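Local coordinates for protein alpha-galactosidase (Lactobacillus brevis, PDB 3MI6) that probably hydrolyses terminal, non-reducing alpha-D-galactose residues from alpha-D-galactosides such as galactose oligosaccharides, galactomannans and galactolipids, at residues N336-A339 with T340-D343; K348-T351 with I352-Q355; F364-D367 with D368-G372; L460-L463 with M464-I468; E605-I608 with T609-A612. All blocks are in the same frame, centred on the assembly; numbering follows the deposited sequence.

Contact 1: N336-A339 with T340-D343; sequences NWEA and TYFD
Thr340 holds the carbonyl of Asn336 twice: its OG1 donates to Asn336 O at 2.8 Å, and its backbone N donates to the same oxygen at 2.9 Å. The two donors come from opposite faces of the carbonyl plane. The hydroxyl can fold back to the oxygen because Thr340 OG1 sits between its own backbone N and carbonyl carbon (chi1 46°). One residue on, Tyr341 N donates to Trp337 O at 2.7 Å, the last main-chain link before Tyr341 leaves the short helix with positive phi and a type II' turn runs from Thr340 to Asp343.

Around this polar core lies an aromatic cluster. The Tyr341 ring turns its edge, led by CD1, onto the face of the six-membered ring of Trp337, a T-shaped pair with centroids 4.7 Å apart and planes at 74°. Trp337 in turn offers its own edge to the face of Phe342, with Trp337 CZ3 4.1 Å from Phe342 CZ. Glu338 adds a CH-pi contact, its CA lying over the Tyr341 ring 4.2 Å from the centroid. The polar ends are engaged farther out: Tyr341 OH bonds Asp582, and Glu338 OE2 bonds Thr551. Trp337 and Phe342 approach the side chains of Arg444 and Asp368, both predicted to bind substrate.

This turn follows the first barrel strand, 333-335. Asn336 OD1 accepts from the backbone N of Asp367 beyond the neighbouring strand 363-366, while Asn336 and Thr340 lean on Leu349 and Lys348 of helix 346-358.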
loop_
_atom_site.group_PDB
_atom_site.type_symbol
_atom_site.label_atom_id
_atom_site.label_comp_id
_atom_site.label_asym_id
_atom_site.label_seq_id
_atom_site.Cartn_x
_atom_site.Cartn_y
_atom_site.Cartn_z
ATOM N N ASN D 336 26.667 -38.409 -6.343
ATOM C CA ASN D 336 27.567 -38.519 -5.178
ATOM C C ASN D 336 28.206 -37.211 -4.670
ATOM O O ASN D 336 29.032 -37.237 -3.759
ATOM C CB ASN D 336 28.675 -39.526 -5.456
ATOM C CG ASN D 336 29.622 -39.054 -6.532
ATOM O OD1 ASN D 336 29.208 -38.815 -7.661
ATOM N ND2 ASN D 336 30.900 -38.910 -6.191
ATOM N N TRP D 337 27.812 -36.080 -5.253
ATOM C CA TRP D 337 28.383 -34.776 -4.910
ATOM C C TRP D 337 28.293 -34.441 -3.411
ATOM O O TRP D 337 29.303 -34.510 -2.713
ATOM C CB TRP D 337 27.789 -33.659 -5.796
ATOM C CG TRP D 337 28.173 -32.237 -5.386
ATOM C CD1 TRP D 337 27.321 -31.211 -5.108
ATOM C CD2 TRP D 337 29.499 -31.711 -5.198
ATOM N NE1 TRP D 337 28.025 -30.083 -4.763
ATOM C CE2 TRP D 337 29.362 -30.360 -4.815
ATOM C CE3 TRP D 337 30.784 -32.252 -5.315
ATOM C CZ2 TRP D 337 30.452 -29.542 -4.557
ATOM C CZ3 TRP D 337 31.870 -31.437 -5.058
ATOM C CH2 TRP D 337 31.695 -30.092 -4.682
ATOM N N GLU D 338 27.100 -34.082 -2.922
ATOM C CA GLU D 338 26.896 -33.751 -1.497
ATOM C C GLU D 338 27.054 -34.981 -0.577
ATOM O O GLU D 338 26.999 -34.876 0.658
ATOM C CB GLU D 338 25.518 -33.099 -1.261
ATOM C CG GLU D 338 25.296 -31.716 -1.906
ATOM C CD GLU D 338 23.940 -31.077 -1.509
ATOM O OE1 GLU D 338 23.596 -31.111 -0.298
ATOM O OE2 GLU D 338 23.227 -30.541 -2.403
ATOM N N ALA D 339 27.257 -36.141 -1.198
ATOM C CA ALA D 339 27.397 -37.398 -0.480
ATOM C C ALA D 339 28.838 -37.690 -0.100
ATOM O O ALA D 339 29.099 -38.198 0.984
ATOM C CB ALA D 339 26.836 -38.533 -1.311
ATOM N N THR D 340 29.771 -37.372 -0.993
ATOM C CA THR D 340 31.182 -37.692 -0.769
ATOM C C THR D 340 32.028 -36.419 -0.954
ATOM O O THR D 340 33.027 -36.215 -0.256
ATOM C CB THR D 340 31.597 -38.988 -1.529
ATOM O OG1 THR D 340 31.093 -38.942 -2.868
ATOM C CG2 THR D 340 31.062 -40.240 -0.834
ATOM N N TYR D 341 31.629 -35.564 -1.888
ATOM C CA TYR D 341 32.483 -34.537 -2.490
ATOM C C TYR D 341 33.700 -35.249 -3.093
ATOM O O TYR D 341 33.574 -36.371 -3.587
ATOM C CB TYR D 341 32.892 -33.487 -1.451
ATOM C CG TYR D 341 31.687 -32.736 -0.890
ATOM C CD1 TYR D 341 31.118 -31.674 -1.595
ATOM C CD2 TYR D 341 31.102 -33.102 0.329
ATOM C CE1 TYR D 341 30.013 -30.984 -1.098
ATOM C CE2 TYR D 341 29.991 -32.416 0.836
ATOM C CZ TYR D 341 29.453 -31.358 0.114
ATOM O OH TYR D 341 28.355 -30.670 0.590
ATOM N N PHE D 342 34.870 -34.620 -3.064
ATOM C CA PHE D 342 36.038 -35.163 -3.772
ATOM C C PHE D 342 36.590 -36.431 -3.120
ATOM O O PHE D 342 37.430 -37.122 -3.702
ATOM C CB PHE D 342 37.147 -34.112 -3.885
ATOM C CG PHE D 342 36.680 -32.796 -4.427
ATOM C CD1 PHE D 342 36.483 -32.623 -5.788
ATOM C CD2 PHE D 342 36.438 -31.726 -3.575
ATOM C CE1 PHE D 342 36.047 -31.406 -6.290
ATOM C CE2 PHE D 342 36.004 -30.504 -4.071
ATOM C CZ PHE D 342 35.808 -30.345 -5.430
ATOM N N ASP D 343 36.113 -36.725 -1.911
ATOM C CA ASP D 343 36.620 -37.853 -1.125
ATOM C C ASP D 343 35.934 -39.164 -1.509
ATOM O O ASP D 343 35.039 -39.644 -0.798
ATOM C CB ASP D 343 36.472 -37.577 0.384
ATOM C CG ASP D 343 37.002 -38.718 1.263
ATOM O OD1 ASP D 343 37.712 -39.619 0.757
ATOM O OD2 ASP D 343 36.705 -38.702 2.474
#

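Contact 2: K348-T351 with I352-Q355; sequences KLMT and IVNQ
Leu349 and Ile352 form the tighter half of this helical contact, running alongside each other on the same face of the helix, with Leu349 CD2 4.0 Å from Ile352 CD1. Ile352 extends CG1 along this face because that branch stands anti to its carbonyl carbon (chi1 -64°). Buried Val353 follows on the same turn: its backbone N donates almost straight to Leu349 O at 2.9 Å, and the selenium of selenomethionine Met350 rests 4.3 Å from Val353 CB, a looser touch.

The other side of the helix is polar and more open. Exposed Thr351 turns its hydroxyl back along the helix, OG1 donating to Lys348 O at 2.6 Å. The backbone continues regularly there, Asn354 N bonding Met350 O at 2.9 Å and Gln355 N bonding Thr351 O at 3.1 Å, yet the Gln355 chain, bent at chi2, carries its amide off from residues 348-351.

All of this belongs to helix 346-358, which flanks the barrel. Leu349, Ile352 and Val353 press on Phe364 of strand 363-366, while Met350 and Val353 reach helix 394-404 at Phe398, Ala401 and Val402. Thr351 instead meets Thr609 in the loop after the last barrel strand.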
loop_
_atom_site.group_PDB
_atom_site.type_symbol
_atom_site.label_atom_id
_atom_site.label_comp_id
_atom_site.label_asym_id
_atom_site.label_seq_id
_atom_site.Cartn_x
_atom_site.Cartn_y
_atom_site.Cartn_z
ATOM N N LYS D 348 34.261 -47.281 -3.147
ATOM C CA LYS D 348 33.299 -46.563 -2.321
ATOM C C LYS D 348 32.036 -46.273 -3.107
ATOM O O LYS D 348 30.940 -46.361 -2.572
ATOM C CB LYS D 348 33.889 -45.252 -1.793
ATOM C CG LYS D 348 32.875 -44.318 -1.125
ATOM C CD LYS D 348 32.270 -44.926 0.125
ATOM C CE LYS D 348 31.258 -43.978 0.757
ATOM N NZ LYS D 348 30.726 -44.455 2.073
ATOM N N LEU D 349 32.193 -45.927 -4.380
ATOM C CA LEU D 349 31.044 -45.559 -5.207
ATOM C C LEU D 349 30.196 -46.776 -5.571
ATOM O O LEU D 349 28.987 -46.667 -5.810
ATOM C CB LEU D 349 31.480 -44.801 -6.471
ATOM C CG LEU D 349 31.785 -43.302 -6.328
ATOM C CD1 LEU D 349 32.089 -42.724 -7.686
ATOM C CD2 LEU D 349 30.641 -42.520 -5.660
HETATM N N MSE D 350 30.835 -47.938 -5.604
HETATM C CA MSE D 350 30.125 -49.165 -5.904
HETATM C C MSE D 350 29.129 -49.504 -4.792
HETATM O O MSE D 350 28.015 -49.957 -5.055
HETATM C CB MSE D 350 31.108 -50.312 -6.132
HETATM C CG MSE D 350 30.543 -51.374 -7.042
HETATM SE SE MSE D 350 29.962 -50.566 -8.722
HETATM C CE MSE D 350 31.696 -50.579 -9.641
ATOM N N THR D 351 29.533 -49.281 -3.548
ATOM C CA THR D 351 28.620 -49.479 -2.439
ATOM C C THR D 351 27.363 -48.641 -2.673
ATOM O O THR D 351 26.251 -49.095 -2.409
ATOM C CB THR D 351 29.266 -49.149 -1.062
ATOM O OG1 THR D 351 29.480 -47.737 -0.938
ATOM C CG2 THR D 351 30.590 -49.884 -0.890
ATOM N N ILE D 352 27.540 -47.427 -3.185
ATOM C CA ILE D 352 26.409 -46.555 -3.472
ATOM C C ILE D 352 25.555 -47.164 -4.570
ATOM O O ILE D 352 24.373 -47.435 -4.373
ATOM C CB ILE D 352 26.860 -45.120 -3.872
ATOM C CG1 ILE D 352 27.572 -44.436 -2.702
ATOM C CG2 ILE D 352 25.667 -44.263 -4.318
ATOM C CD1 ILE D 352 27.771 -42.942 -2.883
ATOM N N VAL D 353 26.166 -47.396 -5.722
ATOM C CA VAL D 353 25.455 -47.942 -6.869
ATOM C C VAL D 353 24.611 -49.168 -6.504
ATOM O O VAL D 353 23.504 -49.339 -7.013
ATOM C CB VAL D 353 26.431 -48.272 -8.032
ATOM C CG1 VAL D 353 25.813 -49.267 -8.993
ATOM C CG2 VAL D 353 26.835 -47.007 -8.761
ATOM N N ASN D 354 25.136 -50.008 -5.612
ATOM C CA ASN D 354 24.471 -51.249 -5.215
ATOM C C ASN D 354 23.268 -51.020 -4.325
ATOM O O ASN D 354 22.204 -51.602 -4.544
ATOM C CB ASN D 354 25.450 -52.188 -4.515
ATOM C CG ASN D 354 26.171 -53.098 -5.481
ATOM O OD1 ASN D 354 27.282 -53.558 -5.203
ATOM N ND2 ASN D 354 25.543 -53.367 -6.626
ATOM N N GLN D 355 23.455 -50.183 -3.312
ATOM C CA GLN D 355 22.355 -49.758 -2.463
ATOM C C GLN D 355 21.319 -49.006 -3.290
ATOM O O GLN D 355 20.116 -49.208 -3.120
ATOM C CB GLN D 355 22.857 -48.863 -1.330
ATOM C CG GLN D 355 21.749 -48.292 -0.451
ATOM C CD GLN D 355 21.073 -49.357 0.389
ATOM O OE1 GLN D 355 21.376 -49.516 1.569
ATOM N NE2 GLN D 355 20.155 -50.092 -0.216
#

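Contact 3: F364-D367 with D368-G372; sequences FVLD and DGWFG
Asp367 and Asp368, neighbours in the chain and both predicted to bind substrate, are joined by a bond from the backbone N of Asp368 to Asp367 OD2 at 2.8 Å. The donor meets the anti side of that oxygen, 33° out of the carboxylate plane. This bends the Asp367 side chain over the start of the following loop and leaves OD1 to other partners: Lys477, itself a predicted substrate-binding residue, makes a salt bridge to OD1, and Asn335 ND2 donates to it. The carboxylate of Asp368 points elsewhere, forming a salt bridge with Arg374, its plane turned 45° from that of Asp367.

A second set of contacts is made by Trp370. Its CD1 edge lies near the carbonyl of Asp367, with Trp370 CD1 3.4 Å from Asp367 O and the oxygen in the plane of the ring, while Leu366 CD2 packs on Trp370 CB at 3.6 Å. With CG placed between the backbone N and carbonyl carbon (chi1 62°), the indole turns back beside the strand end. Gly369 makes the bend possible: with its positive phi, a beta carbon would run into the carbonyl oxygen of Asp368, which calls for glycine.

Outer partners fix these groups. Trp370 NE1 donates to Trp412 O, and its ring meets Phe413 edge-to-face. The whole turn leaves the C-terminal end of the second barrel strand, 363-366, which pairs with strands 333-335 and 408-413; behind it, Leu366 packs against Leu349 of helix 346-358.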
loop_
_atom_site.group_PDB
_atom_site.type_symbol
_atom_site.label_atom_id
_atom_site.label_comp_id
_atom_site.label_asym_id
_atom_site.label_seq_id
_atom_site.Cartn_x
_atom_site.Cartn_y
_atom_site.Cartn_z
ATOM N N PHE D 364 22.861 -43.661 -12.029
ATOM C CA PHE D 364 23.902 -43.144 -11.159
ATOM C C PHE D 364 24.685 -42.096 -11.925
ATOM O O PHE D 364 24.989 -42.294 -13.090
ATOM C CB PHE D 364 24.826 -44.261 -10.673
ATOM C CG PHE D 364 25.912 -43.775 -9.774
ATOM C CD1 PHE D 364 27.012 -43.113 -10.294
ATOM C CD2 PHE D 364 25.829 -43.950 -8.420
ATOM C CE1 PHE D 364 28.004 -42.643 -9.473
ATOM C CE2 PHE D 364 26.822 -43.482 -7.599
ATOM C CZ PHE D 364 27.912 -42.825 -8.127
ATOM N N VAL D 365 24.983 -40.978 -11.264
ATOM C CA VAL D 365 25.729 -39.869 -11.864
ATOM C C VAL D 365 27.008 -39.522 -11.101
ATOM O O VAL D 365 26.954 -38.873 -10.058
ATOM C CB VAL D 365 24.898 -38.576 -11.932
ATOM C CG1 VAL D 365 25.665 -37.531 -12.681
ATOM C CG2 VAL D 365 23.552 -38.820 -12.583
ATOM N N LEU D 366 28.155 -39.939 -11.630
ATOM C CA LEU D 366 29.431 -39.591 -11.037
ATOM C C LEU D 366 29.693 -38.087 -11.221
ATOM O O LEU D 366 29.648 -37.580 -12.350
ATOM C CB LEU D 366 30.516 -40.415 -11.707
ATOM C CG LEU D 366 31.968 -40.152 -11.340
ATOM C CD1 LEU D 366 32.188 -40.441 -9.888
ATOM C CD2 LEU D 366 32.876 -41.009 -12.211
ATOM N N ASP D 367 29.947 -37.367 -10.127
ATOM C CA ASP D 367 30.112 -35.913 -10.213
ATOM C C ASP D 367 31.583 -35.515 -10.228
ATOM O O ASP D 367 32.445 -36.296 -10.634
ATOM C CB ASP D 367 29.361 -35.185 -9.079
ATOM C CG ASP D 367 28.814 -33.801 -9.505
ATOM O OD1 ASP D 367 27.675 -33.731 -10.032
ATOM O OD2 ASP D 367 29.513 -32.784 -9.289
ATOM N N ASP D 368 31.852 -34.293 -9.778
ATOM C CA ASP D 368 33.174 -33.695 -9.837
ATOM C C ASP D 368 34.217 -34.590 -9.174
ATOM O O ASP D 368 33.985 -35.115 -8.084
ATOM C CB ASP D 368 33.138 -32.316 -9.156
ATOM C CG ASP D 368 34.312 -31.422 -9.543
ATOM O OD1 ASP D 368 35.380 -31.929 -9.929
ATOM O OD2 ASP D 368 34.163 -30.194 -9.445
ATOM N N GLY D 369 35.354 -34.776 -9.842
ATOM C CA GLY D 369 36.488 -35.447 -9.235
ATOM C C GLY D 369 37.086 -36.621 -9.991
ATOM O O GLY D 369 38.118 -37.146 -9.597
ATOM N N TRP D 370 36.464 -37.032 -11.084
ATOM C CA TRP D 370 36.889 -38.255 -11.757
ATOM C C TRP D 370 38.074 -38.073 -12.712
ATOM O O TRP D 370 38.718 -39.046 -13.117
ATOM C CB TRP D 370 35.710 -38.874 -12.508
ATOM C CG TRP D 370 35.162 -37.989 -13.570
ATOM C CD1 TRP D 370 34.181 -37.066 -13.427
ATOM C CD2 TRP D 370 35.572 -37.934 -14.933
ATOM N NE1 TRP D 370 33.944 -36.439 -14.617
ATOM C CE2 TRP D 370 34.788 -36.954 -15.562
ATOM C CE3 TRP D 370 36.524 -38.617 -15.683
ATOM C CZ2 TRP D 370 34.923 -36.638 -16.913
ATOM C CZ3 TRP D 370 36.661 -38.305 -17.022
ATOM C CH2 TRP D 370 35.862 -37.326 -17.626
ATOM N N PHE D 371 38.359 -36.827 -13.067
ATOM C CA PHE D 371 39.340 -36.528 -14.103
ATOM C C PHE D 371 40.679 -36.020 -13.536
ATOM O O PHE D 371 40.748 -35.589 -12.381
ATOM C CB PHE D 371 38.742 -35.500 -15.057
ATOM C CG PHE D 371 38.201 -34.282 -14.360
ATOM C CD1 PHE D 371 38.851 -33.064 -14.457
ATOM C CD2 PHE D 371 37.053 -34.358 -13.585
ATOM C CE1 PHE D 371 38.353 -31.939 -13.810
ATOM C CE2 PHE D 371 36.559 -33.238 -12.933
ATOM C CZ PHE D 371 37.208 -32.029 -13.054
ATOM N N GLY D 372 41.735 -36.078 -14.347
ATOM C CA GLY D 372 43.025 -35.510 -13.980
ATOM C C GLY D 372 43.548 -35.877 -12.600
ATOM O O GLY D 372 43.950 -37.008 -12.357
#

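Contact 4: L460-L463 with M464-I468; sequences LFKL and MSQMI
Phe461 O is gripped twice by Ser465, one helical turn ahead. The hydroxyl OG donates to it at 2.6 Å and the backbone N at 3.1 Å, reaching the oxygen from opposite faces of its carbonyl plane. The torsion that sets OG between its own N and carbonyl carbon (chi1 47°) turns the hydroxyl back to this oxygen, which the backbone N already reaches as part of the helix. The same hydroxyl oxygen lies over one face of the Phe461 ring, near the rim and 3.8 Å above the plane. With an alanine here in place of Ser465, Phe461 O would keep its backbone donor but is likely to be held less firmly, and a gap would probably open over the face of the Phe461 ring.

The other main-chain bonds are of uneven quality. Met464 N donates to Leu460 O at 2.9 Å and Gln466 N to Lys462 O at 3.1 Å, but Met467 N to Leu463 O is long and weak. Selenomethionine Met464 curls back at its third torsion, bringing CE to 3.7 Å from Leu460 CB on the buried face. Toward solvent, the extended chains of Lys462 and Gln466 run past one another, the Gln466 amide nitrogen NE2 lying against CE and CG of Lys462.

Helix 454-471 therefore has two unlike sides. Leu460 and Met464 turn to Leu511 of helix 500-518, Met464 and Met467 also to Phe413 of strand 408-413, and Arg514 makes a cation-pi contact with Phe461. Chemically, Ser465 can lie buried because its hydroxyl is satisfied by the helix's own backbone, at Phe461 O.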
loop_
_atom_site.group_PDB
_atom_site.type_symbol
_atom_site.label_atom_id
_atom_site.label_comp_id
_atom_site.label_asym_id
_atom_site.label_seq_id
_atom_site.Cartn_x
_atom_site.Cartn_y
_atom_site.Cartn_z
ATOM N N LEU D 460 37.231 -29.811 -27.534
ATOM C CA LEU D 460 36.295 -30.224 -26.504
ATOM C C LEU D 460 35.342 -31.276 -27.047
ATOM O O LEU D 460 35.089 -32.287 -26.389
ATOM C CB LEU D 460 35.535 -29.025 -25.945
ATOM C CG LEU D 460 36.423 -28.057 -25.165
ATOM C CD1 LEU D 460 35.639 -26.828 -24.750
ATOM C CD2 LEU D 460 37.029 -28.739 -23.967
ATOM N N PHE D 461 34.828 -31.048 -28.255
ATOM C CA PHE D 461 33.963 -32.036 -28.877
ATOM C C PHE D 461 34.653 -33.389 -28.968
ATOM O O PHE D 461 34.065 -34.412 -28.653
ATOM C CB PHE D 461 33.510 -31.610 -30.264
ATOM C CG PHE D 461 32.824 -32.710 -31.019
ATOM C CD1 PHE D 461 31.458 -32.904 -30.899
ATOM C CD2 PHE D 461 33.548 -33.571 -31.819
ATOM C CE1 PHE D 461 30.826 -33.921 -31.581
ATOM C CE2 PHE D 461 32.928 -34.587 -32.500
ATOM C CZ PHE D 461 31.567 -34.767 -32.382
ATOM N N LYS D 462 35.904 -33.395 -29.413
ATOM C CA LYS D 462 36.637 -34.646 -29.538
ATOM C C LYS D 462 36.804 -35.347 -28.190
ATOM O O LYS D 462 36.578 -36.548 -28.089
ATOM C CB LYS D 462 37.996 -34.433 -30.209
ATOM C CG LYS D 462 38.892 -35.669 -30.132
ATOM C CD LYS D 462 40.223 -35.485 -30.837
ATOM C CE LYS D 462 41.208 -36.575 -30.417
ATOM N NZ LYS D 462 42.608 -36.250 -30.814
ATOM N N LEU D 463 37.190 -34.593 -27.161
ATOM C CA LEU D 463 37.392 -35.143 -25.821
ATOM C C LEU D 463 36.129 -35.711 -25.165
ATOM O O LEU D 463 36.173 -36.726 -24.458
ATOM C CB LEU D 463 38.022 -34.096 -24.906
ATOM C CG LEU D 463 39.461 -34.487 -24.576
ATOM C CD1 LEU D 463 40.144 -33.485 -23.661
ATOM C CD2 LEU D 463 39.449 -35.869 -23.952
HETATM N N MSE D 464 34.998 -35.058 -25.401
HETATM C CA MSE D 464 33.751 -35.491 -24.784
HETATM C C MSE D 464 33.118 -36.690 -25.487
HETATM O O MSE D 464 32.641 -37.618 -24.825
HETATM C CB MSE D 464 32.776 -34.329 -24.677
HETATM C CG MSE D 464 33.186 -33.347 -23.618
HETATM SE SE MSE D 464 31.866 -31.949 -23.317
HETATM C CE MSE D 464 32.986 -30.425 -23.693
ATOM N N SER D 465 33.125 -36.676 -26.819
ATOM C CA SER D 465 32.595 -37.795 -27.593
ATOM C C SER D 465 33.425 -39.048 -27.349
ATOM O O SER D 465 32.895 -40.152 -27.316
ATOM C CB SER D 465 32.526 -37.453 -29.079
ATOM O OG SER D 465 33.728 -36.856 -29.504
ATOM N N GLN D 466 34.722 -38.874 -27.150
ATOM C CA GLN D 466 35.567 -40.015 -26.843
ATOM C C GLN D 466 35.130 -40.651 -25.538
ATOM O O GLN D 466 35.270 -41.860 -25.352
ATOM C CB GLN D 466 37.039 -39.611 -26.770
ATOM C CG GLN D 466 37.638 -39.270 -28.118
ATOM C CD GLN D 466 39.131 -39.036 -28.058
ATOM O OE1 GLN D 466 39.712 -38.886 -26.976
ATOM N NE2 GLN D 466 39.766 -38.997 -29.226
HETATM N N MSE D 467 34.587 -39.829 -24.643
HETATM C CA MSE D 467 34.158 -40.289 -23.328
HETATM C C MSE D 467 32.751 -40.898 -23.352
HETATM O O MSE D 467 32.446 -41.830 -22.598
HETATM C CB MSE D 467 34.228 -39.143 -22.325
HETATM C CG MSE D 467 34.156 -39.598 -20.874
HETATM SE SE MSE D 467 35.668 -40.714 -20.304
HETATM C CE MSE D 467 37.114 -39.620 -21.034
ATOM N N ILE D 468 31.905 -40.361 -24.229
ATOM C CA ILE D 468 30.559 -40.876 -24.435
ATOM C C ILE D 468 30.607 -42.235 -25.106
ATOM O O ILE D 468 29.832 -43.125 -24.754
ATOM C CB ILE D 468 29.731 -39.935 -25.313
ATOM C CG1 ILE D 468 29.450 -38.625 -24.581
ATOM C CG2 ILE D 468 28.434 -40.586 -25.715
ATOM C CD1 ILE D 468 28.884 -37.543 -25.485
#

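Contact 5: E605-I608 with T609-A612; sequences ELDI and TKMA
The carboxylate of Asp607 is the flat group of this turn, and its two oxygens meet different neighbours. OD1 accepts from Thr609 OG1 at 2.8 Å, the hydroxyl coming from the syn side but 34° out of the carboxylate plane; Thr609 N adds a weak bond to the same oxygen. OD2 has the aliphatic chain of Lys610 alongside, CG at 3.5 Å, while Lys610 NZ stays 4.5 Å from OD2, too far for a salt bridge. Having CG anti to the backbone N (chi1 -167°) carries the Asp607 carboxylate to the Thr609 hydroxyl. The Asp607 peptide carbonyl is also used: Lys610 N donates to its O at 3.0 Å, from above the carbonyl plane rather than within it.

Were Asp607 an alanine, the hydroxyl of Thr609 would probably lose its acceptor in this turn and be more at liberty to rotate.

The apolar side of the turn is made by selenomethionine Met611. Its CE packs on Leu606 CD1 at 3.4 Å, the two side chains crossing at about a right angle, and its selenium touches Ile608 CG2 at 3.8 Å. Lys348 of helix 346-358 approaches from outside, with a weak hydrogen bond to Thr609 OG1 and a long, weak ion pair to Asp607.

The backbone here is an inverse gamma turn centred on Asp607, with a weak bond from Ile608 N to Leu606 O. It lies in the connection from the last strand of the barrel, 601-604, to helix 613-628, whose N-cap is Ala612: a beta-to-alpha loop of the TIM-barrel fold.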
loop_
_atom_site.group_PDB
_atom_site.type_symbol
_atom_site.label_atom_id
_atom_site.label_comp_id
_atom_site.label_asym_id
_atom_site.label_seq_id
_atom_site.Cartn_x
_atom_site.Cartn_y
_atom_site.Cartn_z
ATOM N N GLU D 605 20.825 -37.025 -3.629
ATOM C CA GLU D 605 22.183 -36.506 -3.557
ATOM C C GLU D 605 22.715 -36.677 -2.145
ATOM O O GLU D 605 23.295 -35.753 -1.572
ATOM C CB GLU D 605 22.208 -35.031 -3.978
ATOM C CG GLU D 605 23.591 -34.532 -4.396
ATOM C CD GLU D 605 23.549 -33.208 -5.164
ATOM O OE1 GLU D 605 22.598 -32.983 -5.950
ATOM O OE2 GLU D 605 24.480 -32.396 -4.991
ATOM N N LEU D 606 22.488 -37.860 -1.578
ATOM C CA LEU D 606 22.949 -38.153 -0.228
ATOM C C LEU D 606 23.580 -39.531 -0.106
ATOM O O LEU D 606 23.314 -40.421 -0.909
ATOM C CB LEU D 606 21.831 -37.964 0.803
ATOM C CG LEU D 606 20.681 -38.927 1.091
ATOM C CD1 LEU D 606 19.731 -38.206 2.017
ATOM C CD2 LEU D 606 19.958 -39.334 -0.145
ATOM N N ASP D 607 24.443 -39.690 0.893
ATOM C CA ASP D 607 25.135 -40.947 1.094
ATOM C C ASP D 607 24.183 -41.966 1.690
ATOM O O ASP D 607 24.098 -42.098 2.908
ATOM C CB ASP D 607 26.323 -40.751 2.022
ATOM C CG ASP D 607 27.247 -41.934 2.016
ATOM O OD1 ASP D 607 26.881 -42.949 1.389
ATOM O OD2 ASP D 607 28.341 -41.847 2.615
ATOM N N ILE D 608 23.463 -42.681 0.832
ATOM C CA ILE D 608 22.470 -43.651 1.290
ATOM C C ILE D 608 23.100 -44.888 1.934
ATOM O O ILE D 608 22.407 -45.663 2.593
ATOM C CB ILE D 608 21.522 -44.076 0.157
ATOM C CG1 ILE D 608 22.311 -44.585 -1.041
ATOM C CG2 ILE D 608 20.659 -42.919 -0.273
ATOM C CD1 ILE D 608 21.441 -44.942 -2.202
ATOM N N THR D 609 24.409 -45.071 1.751
ATOM C CA THR D 609 25.140 -46.111 2.471
ATOM C C THR D 609 25.202 -45.813 3.980
ATOM O O THR D 609 25.433 -46.714 4.782
ATOM C CB THR D 609 26.578 -46.330 1.906
ATOM O OG1 THR D 609 27.506 -45.445 2.545
ATOM C CG2 THR D 609 26.619 -46.121 0.396
ATOM N N LYS D 610 24.982 -44.551 4.351
ATOM C CA LYS D 610 25.011 -44.097 5.749
ATOM C C LYS D 610 23.621 -43.899 6.357
ATOM O O LYS D 610 23.430 -43.027 7.204
ATOM C CB LYS D 610 25.774 -42.767 5.872
ATOM C CG LYS D 610 27.287 -42.866 5.805
ATOM C CD LYS D 610 27.936 -41.559 6.291
ATOM C CE LYS D 610 29.451 -41.512 6.009
ATOM N NZ LYS D 610 30.220 -42.654 6.603
HETATM N N MSE D 611 22.653 -44.699 5.930
HETATM C CA MSE D 611 21.275 -44.526 6.378
HETATM C C MSE D 611 20.760 -45.729 7.144
HETATM O O MSE D 611 21.079 -46.872 6.819
HETATM C CB MSE D 611 20.361 -44.299 5.180
HETATM C CG MSE D 611 20.298 -42.866 4.677
HETATM SE SE MSE D 611 19.015 -42.709 3.202
HETATM C CE MSE D 611 18.334 -40.912 3.581
ATOM N N ALA D 612 19.939 -45.458 8.151
ATOM C CA ALA D 612 19.298 -46.509 8.938
ATOM C C ALA D 612 18.259 -47.250 8.106
ATOM O O ALA D 612 17.703 -46.684 7.165
ATOM C CB ALA D 612 18.645 -45.914 10.189
#

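All five contacts are local and lie in series, so none nests within or crosses another, and each closes only a short turn of chain. Contact 1 follows the first barrel strand, contact 2 lies in the helix leading to the second, and contact 3 begins on that second strand and runs into the loop after it; contact 4 is in the helix before strand 475-478, and contact 5 follows the last strand, 601-604. Because the barrel closes, contact 5 returns beside contacts 1 and 2, where Asp607 and Thr609 approach Ala339 and Lys348. Contacts 1, 2 and 3 also touch one another. Contact 4 stands apart, meeting contact 3 through Trp370 and Met467.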